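PDB 3WKY: prophenoloxidase b from Marsupenaeus japonicus, which probably oxidises phenols to quinones at a type 3 dicopper centre once activated, being the inactive precursor of a phenoloxidase from the hemolymph. Local coordinates for residues L17-R28 and S458-D469; A45-L53 and V99-V107. One frame throughout, in Å; residues are numbered along the deposited sequence. Where two conformers were deposited one is given.

Contact 1 of 2, residues L17-R28 and S458-D469; sequences LPYESTSTLADR and SSGIDFRLKRDD. With NAG (2-acetamido-2-deoxy-beta-D-glucopyranose), chain C; NAG (2-acetamido-2-deoxy-beta-D-glucopyranose), chain B; EDO (1,2-ethanediol), chain L.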
loop_
_atom_site.group_PDB
_atom_site.type_symbol
_atom_site.label_atom_id
_atom_site.label_comp_id
_atom_site.label_asym_id
_atom_site.label_seq_id
_atom_site.Cartn_x
_atom_site.Cartn_y
_atom_site.Cartn_z
ATOM N N LEU A 17 -43.466 -3.756 30.457
ATOM C CA LEU A 17 -43.557 -2.428 29.844
ATOM C C LEU A 17 -42.409 -1.495 30.248
ATOM O O LEU A 17 -42.649 -0.422 30.796
ATOM C CB LEU A 17 -44.909 -1.785 30.194
ATOM C CG LEU A 17 -46.156 -2.616 29.881
ATOM C CD1 LEU A 17 -47.427 -1.844 30.252
ATOM C CD2 LEU A 17 -46.205 -3.050 28.419
ATOM N N PRO A 18 -41.152 -1.909 29.986
ATOM C CA PRO A 18 -40.007 -1.162 30.521
ATOM C C PRO A 18 -39.829 0.239 29.930
ATOM O O PRO A 18 -39.121 1.051 30.529
ATOM C CB PRO A 18 -38.805 -2.062 30.174
ATOM C CG PRO A 18 -39.261 -2.882 29.013
ATOM C CD PRO A 18 -40.733 -3.111 29.234
ATOM N N TYR A 19 -40.448 0.522 28.786
ATOM C CA TYR A 19 -40.330 1.856 28.197
ATOM C C TYR A 19 -41.466 2.781 28.628
ATOM O O TYR A 19 -41.508 3.945 28.224
ATOM C CB TYR A 19 -40.304 1.780 26.675
ATOM C CG TYR A 19 -39.129 1.015 26.108
ATOM C CD1 TYR A 19 -37.874 1.605 26.006
ATOM C CD2 TYR A 19 -39.280 -0.291 25.660
ATOM C CE1 TYR A 19 -36.797 0.906 25.479
ATOM C CE2 TYR A 19 -38.216 -0.993 25.127
ATOM C CZ TYR A 19 -36.977 -0.389 25.038
ATOM O OH TYR A 19 -35.921 -1.094 24.504
ATOM N N GLU A 20 -42.395 2.267 29.427
ATOM C CA GLU A 20 -43.516 3.088 29.883
ATOM C C GLU A 20 -43.260 3.591 31.293
ATOM O O GLU A 20 -42.397 3.069 31.995
ATOM C CB GLU A 20 -44.833 2.313 29.809
ATOM C CG GLU A 20 -45.168 1.755 28.423
ATOM C CD GLU A 20 -45.409 2.837 27.378
ATOM O OE1 GLU A 20 -45.703 3.987 27.762
ATOM O OE2 GLU A 20 -45.312 2.536 26.169
ATOM N N SER A 21 -43.990 4.625 31.700
ATOM C CA SER A 21 -43.850 5.156 33.051
ATOM C C SER A 21 -44.342 4.140 34.071
ATOM O O SER A 21 -45.088 3.218 33.737
ATOM C CB SER A 21 -44.662 6.442 33.212
ATOM O OG SER A 21 -46.048 6.154 33.177
ATOM N N THR A 22 -43.913 4.313 35.316
ATOM C CA THR A 22 -44.399 3.481 36.410
ATOM C C THR A 22 -45.916 3.652 36.561
ATOM O O THR A 22 -46.634 2.695 36.857
ATOM C CB THR A 22 -43.698 3.835 37.729
ATOM O OG1 THR A 22 -42.277 3.825 37.532
ATOM C CG2 THR A 22 -44.064 2.834 38.823
ATOM N N SER A 23 -46.399 4.872 36.336
ATOM C CA SER A 23 -47.834 5.145 36.408
ATOM C C SER A 23 -48.634 4.325 35.397
ATOM O O SER A 23 -49.679 3.767 35.732
ATOM C CB SER A 23 -48.114 6.637 36.217
ATOM O OG SER A 23 -47.612 7.395 37.300
ATOM N N THR A 24 -48.140 4.249 34.163
ATOM C CA THR A 24 -48.805 3.480 33.114
ATOM C C THR A 24 -48.837 1.995 33.466
ATOM O O THR A 24 -49.839 1.305 33.248
ATOM C CB THR A 24 -48.094 3.651 31.752
ATOM O OG1 THR A 24 -48.166 5.020 31.336
ATOM C CG2 THR A 24 -48.737 2.775 30.689
ATOM N N LEU A 25 -47.733 1.500 34.008
ATOM C CA LEU A 25 -47.649 0.094 34.378
ATOM C C LEU A 25 -48.583 -0.189 35.553
ATOM O O LEU A 25 -49.318 -1.179 35.553
ATOM C CB LEU A 25 -46.208 -0.279 34.743
ATOM C CG LEU A 25 -45.980 -1.715 35.229
ATOM C CD1 LEU A 25 -46.185 -2.715 34.106
ATOM C CD2 LEU A 25 -44.591 -1.864 35.849
ATOM N N ALA A 26 -48.553 0.695 36.544
ATOM C CA ALA A 26 -49.353 0.526 37.753
ATOM C C ALA A 26 -50.845 0.573 37.445
ATOM O O ALA A 26 -51.624 -0.215 37.984
ATOM C CB ALA A 26 -48.991 1.576 38.770
ATOM N N ASP A 27 -51.236 1.499 36.577
ATOM C CA ASP A 27 -52.634 1.615 36.182
ATOM C C ASP A 27 -53.135 0.339 35.522
ATOM O O ASP A 27 -54.234 -0.132 35.821
ATOM C CB ASP A 27 -52.841 2.795 35.235
ATOM C CG ASP A 27 -54.230 2.810 34.631
ATOM O OD1 ASP A 27 -55.184 3.177 35.349
ATOM O OD2 ASP A 27 -54.370 2.448 33.444
ATOM N N ARG A 28 -52.322 -0.218 34.632
ATOM C CA ARG A 28 -52.689 -1.421 33.906
ATOM C C ARG A 28 -52.759 -2.620 34.846
ATOM O O ARG A 28 -53.595 -3.505 34.672
ATOM C CB ARG A 28 -51.676 -1.682 32.785
ATOM C CG ARG A 28 -52.288 -2.097 31.455
ATOM C CD ARG A 28 -53.090 -3.361 31.605
ATOM N NE ARG A 28 -53.462 -3.955 30.326
ATOM C CZ ARG A 28 -54.622 -3.745 29.717
ATOM N NH1 ARG A 28 -55.523 -2.940 30.266
ATOM N NH2 ARG A 28 -54.880 -4.336 28.559
ATOM N N SER A 458 -46.843 -8.294 24.083
ATOM C CA SER A 458 -47.550 -7.210 24.766
ATOM C C SER A 458 -47.133 -7.015 26.221
ATOM O O SER A 458 -47.491 -6.026 26.850
ATOM C CB SER A 458 -49.060 -7.395 24.631
ATOM O OG SER A 458 -49.455 -7.137 23.296
ATOM N N SER A 459 -46.356 -7.949 26.752
ATOM C CA SER A 459 -45.757 -7.754 28.061
ATOM C C SER A 459 -44.607 -6.762 27.955
ATOM O O SER A 459 -44.201 -6.163 28.950
ATOM C CB SER A 459 -45.238 -9.084 28.606
ATOM O OG SER A 459 -44.634 -9.834 27.564
ATOM N N GLY A 460 -44.078 -6.592 26.743
ATOM C CA GLY A 460 -42.913 -5.746 26.553
ATOM C C GLY A 460 -43.208 -4.395 25.923
ATOM O O GLY A 460 -42.589 -3.386 26.276
ATOM N N ILE A 461 -44.136 -4.392 24.970
ATOM C CA ILE A 461 -44.518 -3.190 24.245
ATOM C C ILE A 461 -46.003 -2.926 24.433
ATOM O O ILE A 461 -46.829 -3.828 24.250
ATOM C CB ILE A 461 -44.267 -3.358 22.739
ATOM C CG1 ILE A 461 -42.769 -3.545 22.461
ATOM C CG2 ILE A 461 -44.798 -2.156 21.972
ATOM C CD1 ILE A 461 -42.473 -3.986 21.035
ATOM N N ASP A 462 -46.338 -1.687 24.780
ATOM C CA ASP A 462 -47.728 -1.275 24.926
ATOM C C ASP A 462 -48.282 -0.853 23.573
ATOM O O ASP A 462 -47.993 0.245 23.099
ATOM C CB ASP A 462 -47.822 -0.114 25.920
ATOM C CG ASP A 462 -49.250 0.162 26.369
ATOM O OD1 ASP A 462 -50.194 -0.365 25.745
ATOM O OD2 ASP A 462 -49.424 0.918 27.348
ATOM N N PHE A 463 -49.083 -1.711 22.954
ATOM C CA PHE A 463 -49.615 -1.424 21.622
ATOM C C PHE A 463 -50.943 -0.654 21.633
ATOM O O PHE A 463 -51.505 -0.378 20.572
ATOM C CB PHE A 463 -49.782 -2.714 20.820
ATOM C CG PHE A 463 -48.483 -3.321 20.347
ATOM C CD1 PHE A 463 -47.884 -2.886 19.171
ATOM C CD2 PHE A 463 -47.879 -4.346 21.062
ATOM C CE1 PHE A 463 -46.695 -3.455 18.719
ATOM C CE2 PHE A 463 -46.692 -4.922 20.615
ATOM C CZ PHE A 463 -46.102 -4.475 19.445
ATOM N N ARG A 464 -51.441 -0.314 22.821
ATOM C CA ARG A 464 -52.683 0.455 22.937
ATOM C C ARG A 464 -52.539 1.869 22.378
ATOM O O ARG A 464 -51.514 2.525 22.570
ATOM C CB ARG A 464 -53.129 0.550 24.400
ATOM C CG ARG A 464 -53.592 -0.764 25.015
ATOM C CD ARG A 464 -53.029 -0.927 26.417
ATOM N NE ARG A 464 -53.697 -0.120 27.431
ATOM C CZ ARG A 464 -53.076 0.524 28.418
ATOM N NH1 ARG A 464 -51.757 0.489 28.523
ATOM N NH2 ARG A 464 -53.781 1.219 29.300
ATOM N N LEU A 465 -53.576 2.334 21.688
ATOM C CA LEU A 465 -53.652 3.733 21.285
ATOM C C LEU A 465 -54.103 4.558 22.483
ATOM O O LEU A 465 -53.515 5.594 22.805
ATOM C CB LEU A 465 -54.625 3.896 20.124
ATOM C CG LEU A 465 -54.063 3.421 18.786
ATOM C CD1 LEU A 465 -55.147 3.357 17.721
ATOM C CD2 LEU A 465 -52.933 4.342 18.347
ATOM N N LYS A 466 -55.146 4.077 23.151
ATOM C CA LYS A 466 -55.623 4.704 24.374
ATOM C C LYS A 466 -55.906 3.674 25.457
ATOM O O LYS A 466 -55.995 2.478 25.180
ATOM C CB LYS A 466 -56.854 5.564 24.096
ATOM C CG LYS A 466 -56.502 6.962 23.613
ATOM C CD LYS A 466 -57.707 7.691 23.050
ATOM C CE LYS A 466 -57.403 9.167 22.940
ATOM N NZ LYS A 466 -58.443 9.942 22.212
ATOM N N ARG A 467 -56.051 4.172 26.682
ATOM C CA ARG A 467 -56.125 3.364 27.898
ATOM C C ARG A 467 -56.966 2.088 27.824
ATOM O O ARG A 467 -56.539 1.026 28.281
ATOM C CB ARG A 467 -56.628 4.233 29.051
ATOM C CG ARG A 467 -56.620 3.536 30.389
ATOM C CD ARG A 467 -57.137 4.437 31.496
ATOM N NE ARG A 467 -56.871 3.852 32.803
ATOM C CZ ARG A 467 -57.573 2.854 33.330
ATOM N NH1 ARG A 467 -58.592 2.328 32.660
ATOM N NH2 ARG A 467 -57.257 2.377 34.527
ATOM N N ASP A 468 -58.155 2.187 27.245
ATOM C CA ASP A 468 -59.113 1.093 27.336
ATOM C C ASP A 468 -59.016 0.072 26.206
ATOM O O ASP A 468 -59.759 -0.908 26.195
ATOM C CB ASP A 468 -60.537 1.646 27.443
ATOM C CG ASP A 468 -60.782 2.365 28.757
ATOM O OD1 ASP A 468 -60.439 1.799 29.817
ATOM O OD2 ASP A 468 -61.306 3.500 28.729
ATOM N N ASP A 469 -58.100 0.295 25.267
ATOM C CA ASP A 469 -57.916 -0.638 24.160
ATOM C C ASP A 469 -57.467 -2.001 24.662
ATOM O O ASP A 469 -56.673 -2.100 25.598
ATOM C CB ASP A 469 -56.892 -0.108 23.158
ATOM C CG ASP A 469 -57.324 1.185 22.516
ATOM O OD1 ASP A 469 -58.543 1.460 22.503
ATOM O OD2 ASP A 469 -56.444 1.924 22.022
HETATM C C1 NAG C . -52.650 -8.837 30.496
HETATM C C2 NAG C . -52.697 -7.477 31.188
HETATM C C3 NAG C . -53.565 -7.493 32.443
HETATM C C4 NAG C . -54.906 -8.154 32.159
HETATM C C5 NAG C . -54.709 -9.506 31.481
HETATM C C6 NAG C . -56.051 -10.145 31.134
HETATM C C7 NAG C . -50.877 -5.935 30.836
HETATM C C8 NAG C . -49.603 -5.329 31.344
HETATM N N2 NAG C . -51.356 -6.995 31.482
HETATM O O3 NAG C . -53.788 -6.165 32.861
HETATM O O4 NAG C . -55.616 -8.318 33.365
HETATM O O5 NAG C . -53.954 -9.348 30.295
HETATM O O6 NAG C . -56.771 -9.275 30.286
HETATM O O7 NAG C . -51.437 -5.455 29.856
HETATM C C1 NAG B . -50.387 -10.990 26.269
HETATM C C2 NAG B . -51.683 -11.521 26.888
HETATM C C3 NAG B . -52.355 -10.444 27.719
HETATM C C4 NAG B . -51.410 -9.892 28.781
HETATM C C5 NAG B . -49.979 -9.642 28.292
HETATM C C6 NAG B . -49.038 -9.858 29.476
HETATM C C7 NAG B . -52.980 -13.213 25.661
HETATM C C8 NAG B . -53.816 -13.467 24.441
HETATM N N2 NAG B . -52.613 -11.948 25.860
HETATM O O3 NAG B . -53.503 -10.994 28.331
HETATM O O4 NAG B . -51.940 -8.673 29.256
HETATM O O5 NAG B . -49.515 -10.516 27.275
HETATM O O6 NAG B . -48.576 -8.639 30.001
HETATM O O7 NAG B . -52.665 -14.138 26.408
HETATM C C1 EDO L . -49.488 -4.093 25.709
HETATM O O1 EDO L . -50.100 -4.385 24.433
HETATM C C2 EDO L . -50.355 -4.491 26.901
HETATM O O2 EDO L . -51.445 -3.569 27.027
HETATM O O HOH W 1 -42.668 -0.875 27.084
HETATM O O HOH W 2 -44.179 0.263 25.103
HETATM O O HOH W 3 -46.904 3.352 24.265
#
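Two like-charged guanidinium groups lie offset and nearly parallel, 20° apart, with R464 NE 4.3 Å above the centre of the R28 group and R28 CG over one face of R464. R464 lies in the loop between strands 445-456 and 472-481 of the Ig-like domain, packed here against a turn and helix 22-29. Bends at chi2 and chi3 fold R464 back over its own loop. Its NE and NH2 grip R467 O side-on, NH2 at 2.9 Å, while NH1 forms a salt bridge to D462 OD2 at 2.6 Å, which may ease the crowding of positive charge. D462 OD1 closes an Asx turn on R464 N. A methionine in place of R464 would probably leave R467 O without its two side-chain donors and the D462 carboxylate without its salt-bridge mate, and uncover one face of R28. At the guanidinium edge, R28 NE donates to NAG O7 (chain C, a glycan sugar) at 2.6 Å. L17 N meets S459 O in a nearly straight bond (2.9 Å, 176°). Two waters bridge turn and loop, one between E20 OE2 and D462 N, the other accepting from Y19 N and donating to G460 O at 2.6 Å.

Contact 2 of 2, residues A45-L53 and V99-V107; sequences AVTVLDPEL and VAIMVKDHV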
loop_
_atom_site.group_PDB
_atom_site.type_symbol
_atom_site.label_atom_id
_atom_site.label_comp_id
_atom_site.label_asym_id
_atom_site.label_seq_id
_atom_site.Cartn_x
_atom_site.Cartn_y
_atom_site.Cartn_z
ATOM N N ALA A 45 -46.437 12.696 35.364
ATOM C CA ALA A 45 -46.497 11.965 36.620
ATOM C C ALA A 45 -45.316 11.008 36.743
ATOM O O ALA A 45 -45.134 10.104 35.923
ATOM C CB ALA A 45 -47.809 11.214 36.733
ATOM N N VAL A 46 -44.518 11.227 37.780
ATOM C CA VAL A 46 -43.327 10.439 38.045
ATOM C C VAL A 46 -43.294 10.219 39.557
ATOM O O VAL A 46 -43.757 11.075 40.309
ATOM C CB VAL A 46 -42.074 11.195 37.528
ATOM C CG1 VAL A 46 -40.896 11.057 38.466
ATOM C CG2 VAL A 46 -41.716 10.741 36.113
ATOM N N THR A 47 -42.801 9.068 40.010
ATOM C CA THR A 47 -42.735 8.798 41.443
ATOM C C THR A 47 -41.793 9.770 42.122
ATOM O O THR A 47 -40.831 10.235 41.514
ATOM C CB THR A 47 -42.227 7.377 41.750
ATOM O OG1 THR A 47 -40.956 7.180 41.118
ATOM C CG2 THR A 47 -43.211 6.333 41.262
ATOM N N VAL A 48 -42.073 10.084 43.382
ATOM C CA VAL A 48 -41.137 10.856 44.179
ATOM C C VAL A 48 -40.026 9.919 44.620
ATOM O O VAL A 48 -40.295 8.830 45.132
ATOM C CB VAL A 48 -41.804 11.466 45.428
ATOM C CG1 VAL A 48 -40.786 12.269 46.235
ATOM C CG2 VAL A 48 -42.983 12.345 45.023
ATOM N N LEU A 49 -38.782 10.330 44.417
ATOM C CA LEU A 49 -37.655 9.519 44.856
ATOM C C LEU A 49 -37.178 9.968 46.236
ATOM O O LEU A 49 -36.568 11.026 46.374
ATOM C CB LEU A 49 -36.508 9.583 43.842
ATOM C CG LEU A 49 -35.282 8.722 44.160
ATOM C CD1 LEU A 49 -35.696 7.275 44.333
ATOM C CD2 LEU A 49 -34.216 8.851 43.077
ATOM N N ASP A 50 -37.476 9.159 47.251
ATOM C CA ASP A 50 -37.035 9.421 48.620
ATOM C C ASP A 50 -35.535 9.680 48.670
ATOM O O ASP A 50 -34.751 8.873 48.167
ATOM C CB ASP A 50 -37.356 8.224 49.520
ATOM C CG ASP A 50 -38.817 8.157 49.918
ATOM O OD1 ASP A 50 -39.644 8.873 49.314
ATOM O OD2 ASP A 50 -39.140 7.375 50.839
ATOM N N PRO A 51 -35.124 10.813 49.264
ATOM C CA PRO A 51 -33.700 11.124 49.444
ATOM C C PRO A 51 -32.923 9.998 50.132
ATOM O O PRO A 51 -31.733 9.825 49.853
ATOM C CB PRO A 51 -33.733 12.358 50.349
ATOM C CG PRO A 51 -34.993 13.053 49.960
ATOM C CD PRO A 51 -35.982 11.968 49.599
ATOM N N GLU A 52 -33.585 9.254 51.015
ATOM C CA GLU A 52 -32.952 8.146 51.725
ATOM C C GLU A 52 -32.600 7.010 50.766
ATOM O O GLU A 52 -31.564 6.361 50.910
ATOM C CB GLU A 52 -33.869 7.618 52.829
ATOM C CG GLU A 52 -34.169 8.614 53.940
ATOM C CD GLU A 52 -35.106 8.043 54.993
ATOM O OE1 GLU A 52 -34.799 6.963 55.542
ATOM O OE2 GLU A 52 -36.152 8.671 55.264
ATOM N N LEU A 53 -33.479 6.768 49.798
ATOM C CA LEU A 53 -33.229 5.768 48.768
ATOM C C LEU A 53 -32.138 6.251 47.819
ATOM O O LEU A 53 -31.194 5.519 47.523
ATOM C CB LEU A 53 -34.508 5.466 47.987
ATOM C CG LEU A 53 -34.384 4.392 46.902
ATOM C CD1 LEU A 53 -33.822 3.100 47.490
ATOM C CD2 LEU A 53 -35.726 4.140 46.235
ATOM N N VAL A 99 -38.925 -0.592 46.452
ATOM C CA VAL A 99 -37.757 0.139 45.962
ATOM C C VAL A 99 -37.743 0.175 44.431
ATOM O O VAL A 99 -37.471 1.216 43.827
ATOM C CB VAL A 99 -36.443 -0.451 46.511
ATOM C CG1 VAL A 99 -35.242 0.108 45.762
ATOM C CG2 VAL A 99 -36.320 -0.168 48.000
ATOM N N ALA A 100 -38.057 -0.962 43.816
ATOM C CA ALA A 100 -38.168 -1.068 42.361
ATOM C C ALA A 100 -39.178 -0.068 41.800
ATOM O O ALA A 100 -38.853 0.717 40.909
ATOM C CB ALA A 100 -38.552 -2.485 41.961
ATOM N N ILE A 101 -40.404 -0.114 42.319
ATOM C CA ILE A 101 -41.475 0.786 41.887
ATOM C C ILE A 101 -41.088 2.260 42.032
ATOM O O ILE A 101 -41.365 3.070 41.147
ATOM C CB ILE A 101 -42.779 0.515 42.672
ATOM C CG1 ILE A 101 -43.371 -0.838 42.280
ATOM C CG2 ILE A 101 -43.800 1.617 42.425
ATOM C CD1 ILE A 101 -43.780 -0.920 40.826
ATOM N N MET A 102 -40.431 2.603 43.137
ATOM C CA MET A 102 -40.037 3.989 43.379
ATOM C C MET A 102 -38.939 4.480 42.430
ATOM O O MET A 102 -38.965 5.629 41.980
ATOM C CB MET A 102 -39.584 4.184 44.833
ATOM C CG MET A 102 -39.166 5.616 45.154
ATOM S SD MET A 102 -38.895 5.942 46.914
ATOM C CE MET A 102 -40.529 5.562 47.556
ATOM N N VAL A 103 -37.978 3.609 42.127
ATOM C CA VAL A 103 -36.792 4.019 41.374
ATOM C C VAL A 103 -36.981 3.921 39.854
ATOM O O VAL A 103 -36.234 4.533 39.087
ATOM C CB VAL A 103 -35.544 3.211 41.815
ATOM C CG1 VAL A 103 -35.524 1.848 41.147
ATOM C CG2 VAL A 103 -34.277 3.971 41.502
ATOM N N LYS A 104 -37.996 3.173 39.434
ATOM C CA LYS A 104 -38.194 2.836 38.028
ATOM C C LYS A 104 -38.269 4.040 37.085
ATOM O O LYS A 104 -37.737 3.985 35.973
ATOM C CB LYS A 104 -39.441 1.972 37.866
ATOM C CG LYS A 104 -39.718 1.548 36.442
ATOM C CD LYS A 104 -41.015 0.772 36.357
ATOM C CE LYS A 104 -41.119 0.016 35.052
ATOM N NZ LYS A 104 -41.510 0.834 33.877
ATOM N N ASP A 105 -38.917 5.119 37.523
ATOM C CA ASP A 105 -39.033 6.328 36.700
ATOM C C ASP A 105 -37.725 7.106 36.563
ATOM O O ASP A 105 -37.625 8.011 35.738
ATOM C CB ASP A 105 -40.091 7.278 37.282
ATOM C CG ASP A 105 -41.508 6.871 36.935
ATOM O OD1 ASP A 105 -41.732 6.351 35.820
ATOM O OD2 ASP A 105 -42.405 7.087 37.780
ATOM N N HIS A 106 -36.732 6.760 37.375
ATOM C CA HIS A 106 -35.543 7.584 37.525
ATOM C C HIS A 106 -34.263 6.934 37.020
ATOM O O HIS A 106 -33.197 7.550 37.068
ATOM C CB HIS A 106 -35.379 7.967 38.994
ATOM C CG HIS A 106 -36.606 8.592 39.578
ATOM N ND1 HIS A 106 -36.826 9.953 39.560
ATOM C CD2 HIS A 106 -37.701 8.039 40.155
ATOM C CE1 HIS A 106 -37.994 10.214 40.121
ATOM N NE2 HIS A 106 -38.546 9.070 40.488
ATOM N N VAL A 107 -34.373 5.697 36.544
ATOM C CA VAL A 107 -33.216 4.955 36.050
ATOM C C VAL A 107 -33.417 4.536 34.603
ATOM O O VAL A 107 -34.551 4.329 34.156
ATOM C CB VAL A 107 -32.942 3.686 36.889
ATOM C CG1 VAL A 107 -32.396 4.048 38.254
ATOM C CG2 VAL A 107 -34.202 2.865 37.024
HETATM O O HOH W 4 -44.897 7.145 36.668
HETATM O O HOH W 5 -40.952 4.933 39.378
#
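Strand 45-47 and the residues after it run across the C-terminal part of helix 93-103 and the turn that follows, coming nearest where the CA atoms of T47 and M102 are 5.8 Å apart. T47 is the hub. Its OG1 stands between its own backbone N and carbonyl carbon (chi1 55°), where it donates to M102 O at 2.7 Å and accepts from H106 NE2 at 3.1 Å; a water, itself hydrogen-bonded to I101 O and D105 N, donates to the same hydroxyl. H106 NE2 also reaches T47 O at 2.8 Å. That oxygen lies in the imidazole plane, although the nitrogen stands 42° out of the carbonyl plane. T47 N donates to D105 OD2 at 3.0 Å, on the anti side of the carboxylate. The strand pairs antiparallel with 36-38, V46 sharing backbone bonds with E37, so this small two-stranded sheet is fastened through the N, O and OG1 of T47 to helix 93-103 and the residues after it, in the all-alpha hemocyanin domain. Hydrophobic packing flanks them. L49 CB sits over the H106 face in a CH-pi contact, 4.0 Å from the ring centroid and 11° off its normal, while V46 CG1 approaches the same ring obliquely at CE1. The M102 chain runs extended to SD and then turns at chi3, with SD taking a weak bond from D50 N at 3.5 Å. The L53 side chain runs opposite to that of M102, with CD2 against the sulfur, and L53 CD1 meets V99 CG1 at 3.7 Å, beside V86 of helix 74-89.

How the contacts relate
After helix 9-12 the chain lays down 17-28, then passes through strand 36-38 to 45-53. After helix 74-89 it returns as 99-107, and contact 2 closes a short loop of 45 residues, tying the small two-stranded sheet to helix 93-103. The chain then runs through the copper-containing domain before 458-469 closes contact 1, a loop of 429 residues that therefore encloses contact 2 entirely. Contact 1 thus joins the N-terminal region to the Ig-like domain, whereas contact 2 is local. Their centres are about 18 Å apart, and they meet directly: T22 N probably donates to D105 OD1 at 3.0 Å.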